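Local coordinates for protein glycoside Hydrolase Family 43_12 (Metagenome, PDB 7JVH) that probably hydrolyses glycosidic bonds of arabinose- or xylose-containing plant polysaccharides, as a family 43 glycoside hydrolase from a gut metagenome, at residues P55-I66 against G317-N325; I66-N77 against P87-W97. All coordinates share one frame; numbering follows the deposited sequence.

Interaction 1: residues P55-I66 against G317-N325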
loop_
_atom_site.group_PDB
_atom_site.type_symbol
_atom_site.label_atom_id
_atom_site.label_comp_id
_atom_site.label_asym_id
_atom_site.label_seq_id
_atom_site.Cartn_x
_atom_site.Cartn_y
_atom_site.Cartn_z
ATOM N N PRO A 55 10.834 -8.310 1.256
ATOM C CA PRO A 55 9.747 -7.706 2.037
ATOM C C PRO A 55 8.724 -8.641 2.678
ATOM O O PRO A 55 8.276 -9.608 2.061
ATOM C CB PRO A 55 9.029 -6.857 0.988
ATOM C CG PRO A 55 9.258 -7.563 -0.300
ATOM C CD PRO A 55 10.663 -8.099 -0.191
ATOM N N ILE A 56 8.330 -8.314 3.904
ATOM C CA ILE A 56 7.358 -9.135 4.675
ATOM C C ILE A 56 5.951 -8.905 4.142
ATOM O O ILE A 56 5.106 -9.741 4.400
ATOM C CB ILE A 56 7.464 -8.850 6.179
ATOM C CG1 ILE A 56 6.989 -7.441 6.526
ATOM C CG2 ILE A 56 8.883 -9.096 6.648
ATOM C CD1 ILE A 56 7.735 -6.827 7.677
ATOM N N LEU A 57 5.712 -7.749 3.537
ATOM C CA LEU A 57 4.452 -7.468 2.845
ATOM C C LEU A 57 4.792 -7.150 1.407
ATOM O O LEU A 57 5.390 -6.138 1.113
ATOM C CB LEU A 57 3.699 -6.310 3.480
ATOM C CG LEU A 57 3.356 -6.361 4.961
ATOM C CD1 LEU A 57 2.738 -5.041 5.400
ATOM C CD2 LEU A 57 2.413 -7.506 5.266
ATOM N N GLN A 58 4.425 -8.063 0.513
ATOM C CA GLN A 58 4.654 -7.951 -0.912
ATOM C C GLN A 58 3.513 -7.144 -1.499
ATOM O O GLN A 58 2.386 -7.204 -1.004
ATOM C CB GLN A 58 4.692 -9.348 -1.543
ATOM C CG GLN A 58 5.803 -10.245 -1.032
ATOM C CD GLN A 58 5.583 -11.710 -1.353
ATOM O OE1 GLN A 58 4.607 -12.306 -0.916
ATOM N NE2 GLN A 58 6.503 -12.298 -2.123
ATOM N N GLY A 59 3.807 -6.415 -2.575
ATOM C CA GLY A 59 2.842 -5.541 -3.230
ATOM C C GLY A 59 2.725 -4.192 -2.525
ATOM O O GLY A 59 3.448 -3.929 -1.551
ATOM N N CYS A 60 1.802 -3.355 -3.004
ATOM C CA CYS A 60 1.643 -1.993 -2.508
ATOM C C CYS A 60 1.272 -1.951 -1.023
ATOM O O CYS A 60 0.098 -2.104 -0.646
ATOM C CB CYS A 60 0.616 -1.205 -3.312
ATOM S SG CYS A 60 0.652 0.577 -2.966
ATOM N N TYR A 61 2.309 -1.766 -0.192
ATOM C CA TYR A 61 2.173 -1.556 1.240
ATOM C C TYR A 61 3.253 -0.561 1.646
ATOM O O TYR A 61 4.239 -0.935 2.276
ATOM C CB TYR A 61 2.315 -2.860 2.012
ATOM C CG TYR A 61 1.153 -3.794 1.787
ATOM C CD1 TYR A 61 -0.011 -3.679 2.535
ATOM C CD2 TYR A 61 1.207 -4.773 0.806
ATOM C CE1 TYR A 61 -1.076 -4.537 2.328
ATOM C CE2 TYR A 61 0.139 -5.643 0.599
ATOM C CZ TYR A 61 -0.995 -5.525 1.365
ATOM O OH TYR A 61 -2.069 -6.371 1.177
ATOM N N PRO A 62 3.120 0.725 1.244
ATOM C CA PRO A 62 4.156 1.726 1.484
ATOM C C PRO A 62 4.090 2.362 2.872
ATOM O O PRO A 62 3.171 2.097 3.663
ATOM C CB PRO A 62 3.873 2.770 0.387
ATOM C CG PRO A 62 2.747 2.198 -0.457
ATOM C CD PRO A 62 2.013 1.278 0.454
ATOM N N ASP A 63 5.101 3.184 3.158
ATOM C CA ASP A 63 5.152 4.008 4.360
ATOM C C ASP A 63 4.762 3.199 5.596
ATOM O O ASP A 63 3.765 3.484 6.249
ATOM C CB ASP A 63 4.219 5.220 4.190
ATOM C CG ASP A 63 4.493 5.998 2.921
ATOM O OD1 ASP A 63 5.666 6.386 2.681
ATOM O OD2 ASP A 63 3.523 6.224 2.160
ATOM N N PRO A 64 5.523 2.144 5.950
ATOM C CA PRO A 64 5.130 1.261 7.047
ATOM C C PRO A 64 5.382 1.921 8.389
ATOM O O PRO A 64 6.438 2.531 8.596
ATOM C CB PRO A 64 6.045 0.051 6.859
ATOM C CG PRO A 64 7.260 0.599 6.185
ATOM C CD PRO A 64 6.783 1.726 5.308
ATOM N N SER A 65 4.401 1.793 9.288
ATOM C CA SER A 65 4.495 2.276 10.647
ATOM C C SER A 65 4.122 1.134 11.582
ATOM O O SER A 65 3.241 0.331 11.279
ATOM C CB SER A 65 3.543 3.453 10.841
ATOM O OG SER A 65 3.483 3.850 12.198
ATOM N N ILE A 66 4.791 1.083 12.734
ATOM C CA ILE A 66 4.679 -0.027 13.661
ATOM C C ILE A 66 4.743 0.443 15.114
ATOM O O ILE A 66 5.503 1.344 15.457
ATOM C CB ILE A 66 5.769 -1.098 13.364
ATOM C CG1 ILE A 66 5.602 -2.313 14.263
ATOM C CG2 ILE A 66 7.167 -0.513 13.488
ATOM C CD1 ILE A 66 6.290 -3.558 13.708
ATOM N N GLY A 317 13.487 -2.643 12.382
ATOM C CA GLY A 317 13.021 -1.488 11.598
ATOM C C GLY A 317 12.305 -1.876 10.318
ATOM O O GLY A 317 12.897 -2.550 9.496
ATOM N N VAL A 318 11.068 -1.423 10.149
ATOM C CA VAL A 318 10.314 -1.720 8.904
ATOM C C VAL A 318 10.459 -0.511 7.989
ATOM O O VAL A 318 10.494 0.577 8.502
ATOM C CB VAL A 318 8.837 -2.015 9.194
ATOM C CG1 VAL A 318 8.652 -3.284 9.998
ATOM C CG2 VAL A 318 8.152 -0.842 9.855
ATOM N N PHE A 319 10.572 -0.719 6.682
ATOM C CA PHE A 319 10.699 0.422 5.747
ATOM C C PHE A 319 10.082 0.075 4.392
ATOM O O PHE A 319 9.544 -1.002 4.248
ATOM C CB PHE A 319 12.157 0.840 5.586
ATOM C CG PHE A 319 13.099 -0.233 5.115
ATOM C CD1 PHE A 319 13.443 -1.287 5.934
ATOM C CD2 PHE A 319 13.674 -0.172 3.866
ATOM C CE1 PHE A 319 14.333 -2.254 5.508
ATOM C CE2 PHE A 319 14.561 -1.141 3.442
ATOM C CZ PHE A 319 14.889 -2.181 4.263
ATOM N N LEU A 320 10.167 1.002 3.442
ATOM C CA LEU A 320 9.608 0.764 2.136
ATOM C C LEU A 320 10.712 0.636 1.128
ATOM O O LEU A 320 11.794 1.191 1.326
ATOM C CB LEU A 320 8.605 1.862 1.743
ATOM C CG LEU A 320 9.108 3.238 1.323
ATOM C CD1 LEU A 320 9.662 3.233 -0.095
ATOM C CD2 LEU A 320 7.989 4.268 1.452
ATOM N N GLY A 321 10.422 -0.122 0.059
ATOM C CA GLY A 321 11.325 -0.303 -1.050
ATOM C C GLY A 321 10.523 -0.811 -2.220
ATOM O O GLY A 321 9.350 -1.149 -2.076
ATOM N N ILE A 322 11.163 -0.830 -3.392
ATOM C CA ILE A 322 10.646 -1.434 -4.591
ATOM C C ILE A 322 11.562 -2.572 -5.076
ATOM O O ILE A 322 12.782 -2.514 -4.921
ATOM C CB ILE A 322 10.526 -0.395 -5.716
ATOM C CG1 ILE A 322 11.890 0.145 -6.150
ATOM C CG2 ILE A 322 9.652 0.750 -5.274
ATOM C CD1 ILE A 322 11.801 0.972 -7.433
ATOM N N ARG A 323 10.968 -3.622 -5.659
ATOM C CA ARG A 323 11.729 -4.629 -6.392
ATOM C C ARG A 323 11.452 -4.404 -7.873
ATOM O O ARG A 323 10.490 -4.958 -8.394
ATOM C CB ARG A 323 11.348 -6.048 -5.940
ATOM C CG ARG A 323 11.499 -6.355 -4.473
ATOM C CD ARG A 323 11.015 -7.752 -4.105
ATOM N NE ARG A 323 9.573 -7.866 -3.943
ATOM C CZ ARG A 323 8.764 -8.649 -4.677
ATOM N NH1 ARG A 323 9.231 -9.438 -5.644
ATOM N NH2 ARG A 323 7.443 -8.637 -4.450
ATOM N N PRO A 324 12.300 -3.653 -8.613
ATOM C CA PRO A 324 12.048 -3.399 -10.041
ATOM C C PRO A 324 12.303 -4.612 -10.940
ATOM O O PRO A 324 13.004 -5.545 -10.531
ATOM C CB PRO A 324 13.062 -2.294 -10.394
ATOM C CG PRO A 324 14.186 -2.544 -9.385
ATOM C CD PRO A 324 13.536 -3.035 -8.119
ATOM N N ASN A 325 11.743 -4.585 -12.157
ATOM C CA ASN A 325 11.945 -5.635 -13.155
ATOM C C ASN A 325 13.229 -5.348 -13.923
ATOM O O ASN A 325 13.945 -4.411 -13.596
ATOM C CB ASN A 325 10.727 -5.787 -14.087
ATOM C CG ASN A 325 10.632 -4.696 -15.130
ATOM O OD1 ASN A 325 11.276 -3.661 -15.023
ATOM N ND2 ASN A 325 9.817 -4.935 -16.165
#

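Interaction 2: residues I66-N77 against P87-W97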
loop_
_atom_site.group_PDB
_atom_site.type_symbol
_atom_site.label_atom_id
_atom_site.label_comp_id
_atom_site.label_asym_id
_atom_site.label_seq_id
_atom_site.Cartn_x
_atom_site.Cartn_y
_atom_site.Cartn_z
ATOM N N ILE A 66 4.791 1.083 12.734
ATOM C CA ILE A 66 4.679 -0.027 13.661
ATOM C C ILE A 66 4.743 0.443 15.114
ATOM O O ILE A 66 5.503 1.344 15.457
ATOM C CB ILE A 66 5.769 -1.098 13.364
ATOM C CG1 ILE A 66 5.602 -2.313 14.263
ATOM C CG2 ILE A 66 7.167 -0.513 13.488
ATOM C CD1 ILE A 66 6.290 -3.558 13.708
ATOM N N CYS A 67 3.917 -0.178 15.955
ATOM C CA CYS A 67 3.895 0.070 17.375
ATOM C C CYS A 67 3.742 -1.255 18.138
ATOM O O CYS A 67 3.389 -2.280 17.554
ATOM C CB CYS A 67 2.761 1.015 17.712
ATOM S SG CYS A 67 1.139 0.251 17.713
ATOM N N ARG A 68 4.000 -1.204 19.452
ATOM C CA ARG A 68 3.880 -2.358 20.325
ATOM C C ARG A 68 3.094 -2.039 21.589
ATOM O O ARG A 68 3.286 -0.991 22.199
ATOM C CB ARG A 68 5.271 -2.871 20.708
ATOM C CG ARG A 68 5.263 -4.095 21.614
ATOM C CD ARG A 68 6.668 -4.627 21.844
ATOM N NE ARG A 68 6.747 -5.362 23.103
ATOM C CZ ARG A 68 7.788 -6.079 23.506
ATOM N NH1 ARG A 68 8.900 -6.155 22.770
ATOM N NH2 ARG A 68 7.731 -6.725 24.663
ATOM N N LYS A 69 2.197 -2.964 21.954
ATOM C CA LYS A 69 1.567 -3.022 23.269
ATOM C C LYS A 69 1.750 -4.441 23.813
ATOM O O LYS A 69 1.210 -5.398 23.243
ATOM C CB LYS A 69 0.083 -2.676 23.179
ATOM C CG LYS A 69 -0.626 -2.711 24.519
ATOM C CD LYS A 69 -2.126 -2.675 24.371
ATOM C CE LYS A 69 -2.794 -2.727 25.724
ATOM N NZ LYS A 69 -4.269 -2.789 25.582
ATOM N N GLY A 70 2.526 -4.567 24.898
ATOM C CA GLY A 70 2.822 -5.847 25.523
ATOM C C GLY A 70 3.475 -6.826 24.561
ATOM O O GLY A 70 4.527 -6.524 23.971
ATOM N N ASP A 71 2.844 -7.996 24.389
ATOM C CA ASP A 71 3.302 -9.027 23.452
ATOM C C ASP A 71 2.877 -8.787 22.010
ATOM O O ASP A 71 3.318 -9.521 21.122
ATOM C CB ASP A 71 2.779 -10.411 23.870
ATOM C CG ASP A 71 3.283 -10.847 25.227
ATOM O OD1 ASP A 71 4.312 -10.297 25.690
ATOM O OD2 ASP A 71 2.650 -11.752 25.818
ATOM N N ASP A 72 2.023 -7.776 21.785
ATOM C CA ASP A 72 1.363 -7.549 20.493
ATOM C C ASP A 72 1.952 -6.394 19.681
ATOM O O ASP A 72 2.132 -5.285 20.204
ATOM C CB ASP A 72 -0.124 -7.295 20.723
ATOM C CG ASP A 72 -0.829 -8.491 21.290
ATOM O OD1 ASP A 72 -0.741 -9.566 20.661
ATOM O OD2 ASP A 72 -1.480 -8.353 22.342
ATOM N N TYR A 73 2.232 -6.676 18.400
ATOM C CA TYR A 73 2.715 -5.698 17.436
ATOM C C TYR A 73 1.592 -5.378 16.457
ATOM O O TYR A 73 0.810 -6.250 16.101
ATOM C CB TYR A 73 3.931 -6.222 16.651
ATOM C CG TYR A 73 5.155 -6.509 17.486
ATOM C CD1 TYR A 73 6.001 -5.481 17.892
ATOM C CD2 TYR A 73 5.483 -7.820 17.879
ATOM C CE1 TYR A 73 7.129 -5.742 18.659
ATOM C CE2 TYR A 73 6.602 -8.079 18.645
ATOM C CZ TYR A 73 7.420 -7.037 19.030
ATOM O OH TYR A 73 8.524 -7.288 19.810
ATOM N N TYR A 74 1.533 -4.114 16.029
ATOM C CA TYR A 74 0.583 -3.659 15.011
ATOM C C TYR A 74 1.323 -2.849 13.956
ATOM O O TYR A 74 2.184 -2.042 14.281
ATOM C CB TYR A 74 -0.556 -2.853 15.637
ATOM C CG TYR A 74 -1.361 -3.636 16.658
ATOM C CD1 TYR A 74 -0.973 -3.677 17.984
ATOM C CD2 TYR A 74 -2.509 -4.329 16.292
ATOM C CE1 TYR A 74 -1.700 -4.390 18.928
ATOM C CE2 TYR A 74 -3.244 -5.036 17.224
ATOM C CZ TYR A 74 -2.828 -5.067 18.538
ATOM O OH TYR A 74 -3.545 -5.773 19.462
ATOM N N LEU A 75 1.000 -3.112 12.690
ATOM C CA LEU A 75 1.714 -2.538 11.559
ATOM C C LEU A 75 0.699 -2.055 10.542
ATOM O O LEU A 75 -0.257 -2.766 10.239
ATOM C CB LEU A 75 2.642 -3.588 10.946
ATOM C CG LEU A 75 3.245 -3.329 9.561
ATOM C CD1 LEU A 75 4.469 -2.424 9.615
ATOM C CD2 LEU A 75 3.563 -4.683 8.907
ATOM N N VAL A 76 0.911 -0.839 10.028
ATOM C CA VAL A 76 -0.009 -0.206 9.089
ATOM C C VAL A 76 0.728 0.461 7.927
ATOM O O VAL A 76 1.933 0.717 8.015
ATOM C CB VAL A 76 -0.928 0.795 9.796
ATOM C CG1 VAL A 76 -1.766 0.104 10.863
ATOM C CG2 VAL A 76 -0.139 1.948 10.402
ATOM N N ASN A 77 -0.024 0.730 6.850
ATOM C CA ASN A 77 0.487 1.218 5.572
ATOM C C ASN A 77 -0.437 2.284 4.941
ATOM O O ASN A 77 -1.640 2.346 5.233
ATOM C CB ASN A 77 0.618 0.041 4.604
ATOM C CG ASN A 77 1.506 -1.069 5.144
ATOM O OD1 ASN A 77 1.034 -2.082 5.689
ATOM N ND2 ASN A 77 2.811 -0.884 4.988
ATOM N N PRO A 87 -4.415 -0.754 5.775
ATOM C CA PRO A 87 -4.559 -2.119 6.280
ATOM C C PRO A 87 -3.737 -2.236 7.548
ATOM O O PRO A 87 -2.695 -1.579 7.639
ATOM C CB PRO A 87 -3.979 -2.970 5.156
ATOM C CG PRO A 87 -3.029 -2.063 4.447
ATOM C CD PRO A 87 -3.572 -0.665 4.572
ATOM N N ILE A 88 -4.221 -3.022 8.515
ATOM C CA ILE A 88 -3.545 -3.183 9.794
ATOM C C ILE A 88 -3.270 -4.667 10.090
ATOM O O ILE A 88 -4.180 -5.508 10.057
ATOM C CB ILE A 88 -4.312 -2.470 10.929
ATOM C CG1 ILE A 88 -3.617 -2.696 12.279
ATOM C CG2 ILE A 88 -5.779 -2.893 10.962
ATOM C CD1 ILE A 88 -4.017 -1.694 13.342
ATOM N N PHE A 89 -1.991 -4.976 10.344
ATOM C CA PHE A 89 -1.518 -6.336 10.591
ATOM C C PHE A 89 -1.104 -6.498 12.044
ATOM O O PHE A 89 -0.553 -5.578 12.635
ATOM C CB PHE A 89 -0.353 -6.658 9.657
ATOM C CG PHE A 89 -0.695 -6.537 8.195
ATOM C CD1 PHE A 89 -0.524 -5.327 7.537
ATOM C CD2 PHE A 89 -1.203 -7.620 7.478
ATOM C CE1 PHE A 89 -0.832 -5.196 6.184
ATOM C CE2 PHE A 89 -1.530 -7.496 6.137
ATOM C CZ PHE A 89 -1.343 -6.279 5.489
ATOM N N HIS A 90 -1.394 -7.674 12.611
ATOM C CA HIS A 90 -1.021 -8.035 13.988
ATOM C C HIS A 90 -0.070 -9.232 14.006
ATOM O O HIS A 90 -0.215 -10.141 13.214
ATOM C CB HIS A 90 -2.278 -8.304 14.831
ATOM C CG HIS A 90 -2.021 -9.056 16.101
ATOM N ND1 HIS A 90 -2.128 -10.428 16.192
ATOM C CD2 HIS A 90 -1.680 -8.624 17.341
ATOM C CE1 HIS A 90 -1.851 -10.808 17.431
ATOM N NE2 HIS A 90 -1.584 -9.733 18.148
ATOM N N SER A 91 0.910 -9.193 14.913
ATOM C CA SER A 91 1.917 -10.248 15.077
ATOM C C SER A 91 2.525 -10.229 16.486
ATOM O O SER A 91 2.707 -9.162 17.077
ATOM C CB SER A 91 3.020 -10.083 14.030
ATOM O OG SER A 91 4.092 -10.998 14.226
ATOM N N THR A 92 2.842 -11.416 17.010
ATOM C CA THR A 92 3.527 -11.543 18.291
ATOM C C THR A 92 5.026 -11.795 18.143
ATOM O O THR A 92 5.738 -11.788 19.137
ATOM C CB THR A 92 2.923 -12.667 19.142
ATOM O OG1 THR A 92 2.946 -13.886 18.400
ATOM C CG2 THR A 92 1.499 -12.339 19.527
ATOM N N ASP A 93 5.488 -11.987 16.903
ATOM C CA ASP A 93 6.870 -12.374 16.612
ATOM C C ASP A 93 7.578 -11.610 15.481
ATOM O O ASP A 93 8.737 -11.881 15.199
ATOM C CB ASP A 93 6.929 -13.877 16.315
ATOM C CG ASP A 93 6.115 -14.279 15.083
ATOM O OD1 ASP A 93 6.029 -13.500 14.108
ATOM O OD2 ASP A 93 5.567 -15.396 15.084
ATOM N N LEU A 94 6.864 -10.680 14.831
ATOM C CA LEU A 94 7.303 -9.775 13.715
ATOM C C LEU A 94 7.556 -10.502 12.393
ATOM O O LEU A 94 8.050 -9.854 11.489
ATOM C CB LEU A 94 8.521 -8.916 14.063
ATOM C CG LEU A 94 8.441 -8.053 15.311
ATOM C CD1 LEU A 94 9.809 -7.500 15.616
ATOM C CD2 LEU A 94 7.459 -6.923 15.119
ATOM N N ILE A 95 7.282 -11.797 12.311
ATOM C CA ILE A 95 7.455 -12.567 11.047
ATOM C C ILE A 95 6.102 -13.083 10.569
ATOM O O ILE A 95 5.836 -13.024 9.390
ATOM C CB ILE A 95 8.424 -13.737 11.261
ATOM C CG1 ILE A 95 9.720 -13.272 11.912
ATOM C CG2 ILE A 95 8.684 -14.454 9.953
ATOM C CD1 ILE A 95 10.832 -13.071 10.949
ATOM N N ASN A 96 5.299 -13.589 11.486
ATOM C CA ASN A 96 3.983 -14.145 11.118
ATOM C C ASN A 96 2.917 -13.100 11.405
ATOM O O ASN A 96 2.643 -12.825 12.562
ATOM C CB ASN A 96 3.753 -15.490 11.796
ATOM C CG ASN A 96 4.929 -16.413 11.583
ATOM O OD1 ASN A 96 5.072 -17.004 10.527
ATOM N ND2 ASN A 96 5.800 -16.504 12.566
ATOM N N TRP A 97 2.330 -12.572 10.340
ATOM C CA TRP A 97 1.331 -11.492 10.473
ATOM C C TRP A 97 -0.055 -11.935 10.020
ATOM O O TRP A 97 -0.160 -12.687 9.064
ATOM C CB TRP A 97 1.790 -10.315 9.627
ATOM C CG TRP A 97 3.093 -9.722 10.042
ATOM C CD1 TRP A 97 4.332 -10.062 9.607
ATOM C CD2 TRP A 97 3.270 -8.619 10.934
ATOM N NE1 TRP A 97 5.269 -9.256 10.178
ATOM C CE2 TRP A 97 4.647 -8.365 11.000
ATOM C CE3 TRP A 97 2.398 -7.834 11.686
ATOM C CZ2 TRP A 97 5.173 -7.358 11.793
ATOM C CZ3 TRP A 97 2.919 -6.840 12.471
ATOM C CH2 TRP A 97 4.287 -6.609 12.520
#

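Interaction 1: residues P55-I66 against G317-N325
P64 and I66 both pack on V318 where the first and fifth blades of the five-bladed beta-propeller, the fold of family 43, meet and close the ring. No hydrogen bond links P55-I66 to G317-N325. The apolar seam centres on V318, whose CG2 branch lies 3.8 Å from P64 CB and also 3.8 Å from I66 CG2, while its CG1 faces I56 CD1 more loosely at 4.3 Å. The proline ring also rests on the strand backbone: P64 CG approaches the carbonyl carbon of F319 to 3.4 Å, and P64 CD meets L320 CB at 4.0 Å.

Two polar side chains take part through van der Waals contact. L320 and D63 run side by side in the same direction, with L320 CD2 3.4 Å from D63 OD1; the other carboxylate oxygen, OD2, hydrogen-bonds to S78 OG and to a glycerol, probably from the crystallisation liquor.

R323 bends at its third torsion (chi3 -81°) and crosses P55 and Q58 obliquely. Its charge is met outside the two segments, in salt bridges with E335 and D39, and NH2 also hydrogen-bonds to Q439 O. Within the contact, R323 NE sits 3.7 Å from P55 CG, and NH2 4.1 Å from Q58 CB.

Interaction 2: residues I66-N77 against P87-W97
H90 NE2 donates a nearly straight hydrogen bond to D72 OD1 (2.7 Å, 170° at the hydrogen). The carboxylate oxygen lies in the plane of the imidazole, but the imidazole nitrogen meets it from above the carboxylate plane. With CG trans to the backbone nitrogen (chi1 163°), the histidine ring swings across to the neighbouring strand.

The backbones of the two strands are joined by two reciprocal pairs of hydrogen bonds. Y73 N binds S91 O at 2.9 Å, with S91 N returning to Y73 O, and F89 N reaches L75 O at 2.8 Å, with L75 N bonded to F89 O. These bonds pair strands 72-76 and 87-91, the second and third of the four-stranded antiparallel meander that forms the first propeller blade; a type II' turn from K69 to D72 leads into the second.

Beyond S91 the chain folds back. S91 OG accepts from the backbone nitrogens of D93 and L94, an ST turn and ST motif, and D93 OD1 accepts from those of I95 and N96, an Asx turn and Asx motif, the latter bond 2.7 Å long through the syn lone pair.

L94 is thereby placed over the Y73 ring, CD2 3.4 Å from its centroid in a CH-pi contact, while the tyrosine hydroxyl bonds to E309 O. S91 CB and L75 CD2 lie over opposite faces of the W97 indole, both offset toward its rim, the latter in a CH-pi contact with the six-membered ring. W97 CZ3 lies 3.6 Å from L75 CB, and I66 CD1 touches CH2 at the ring edge (3.8 Å).

On the sheet face carrying Y74, the tyrosine and H90 rings meet obliquely, their planes 50° apart. I126 of the second blade packs on Y74, V76 and I88 here, where V76 CG1 lies 3.6 Å from I88 CB.

In the fold
Interaction 1 is buried throughout and lies nearer the centre of the chain; interaction 2 is buried for the most part but reaches partly exposed D72, Y74 and H90 and exposed T92. Interaction 2 joins neighbouring strands within one blade by backbone bonds, a histidine-carboxylate bond and packing on both sheet faces; interaction 1 joins the first blade to the fifth, across 250 intervening residues, by van der Waals packing. Strand 65-69 serves both, and I66 is shared, its two branches serving different contacts. The two are further tied by a probable hydrogen bond from V76 N to S65 O and by N77 ND2, which bonds to T336 OG1 and probably to P62 O, while L75 packs on both P64 and V318.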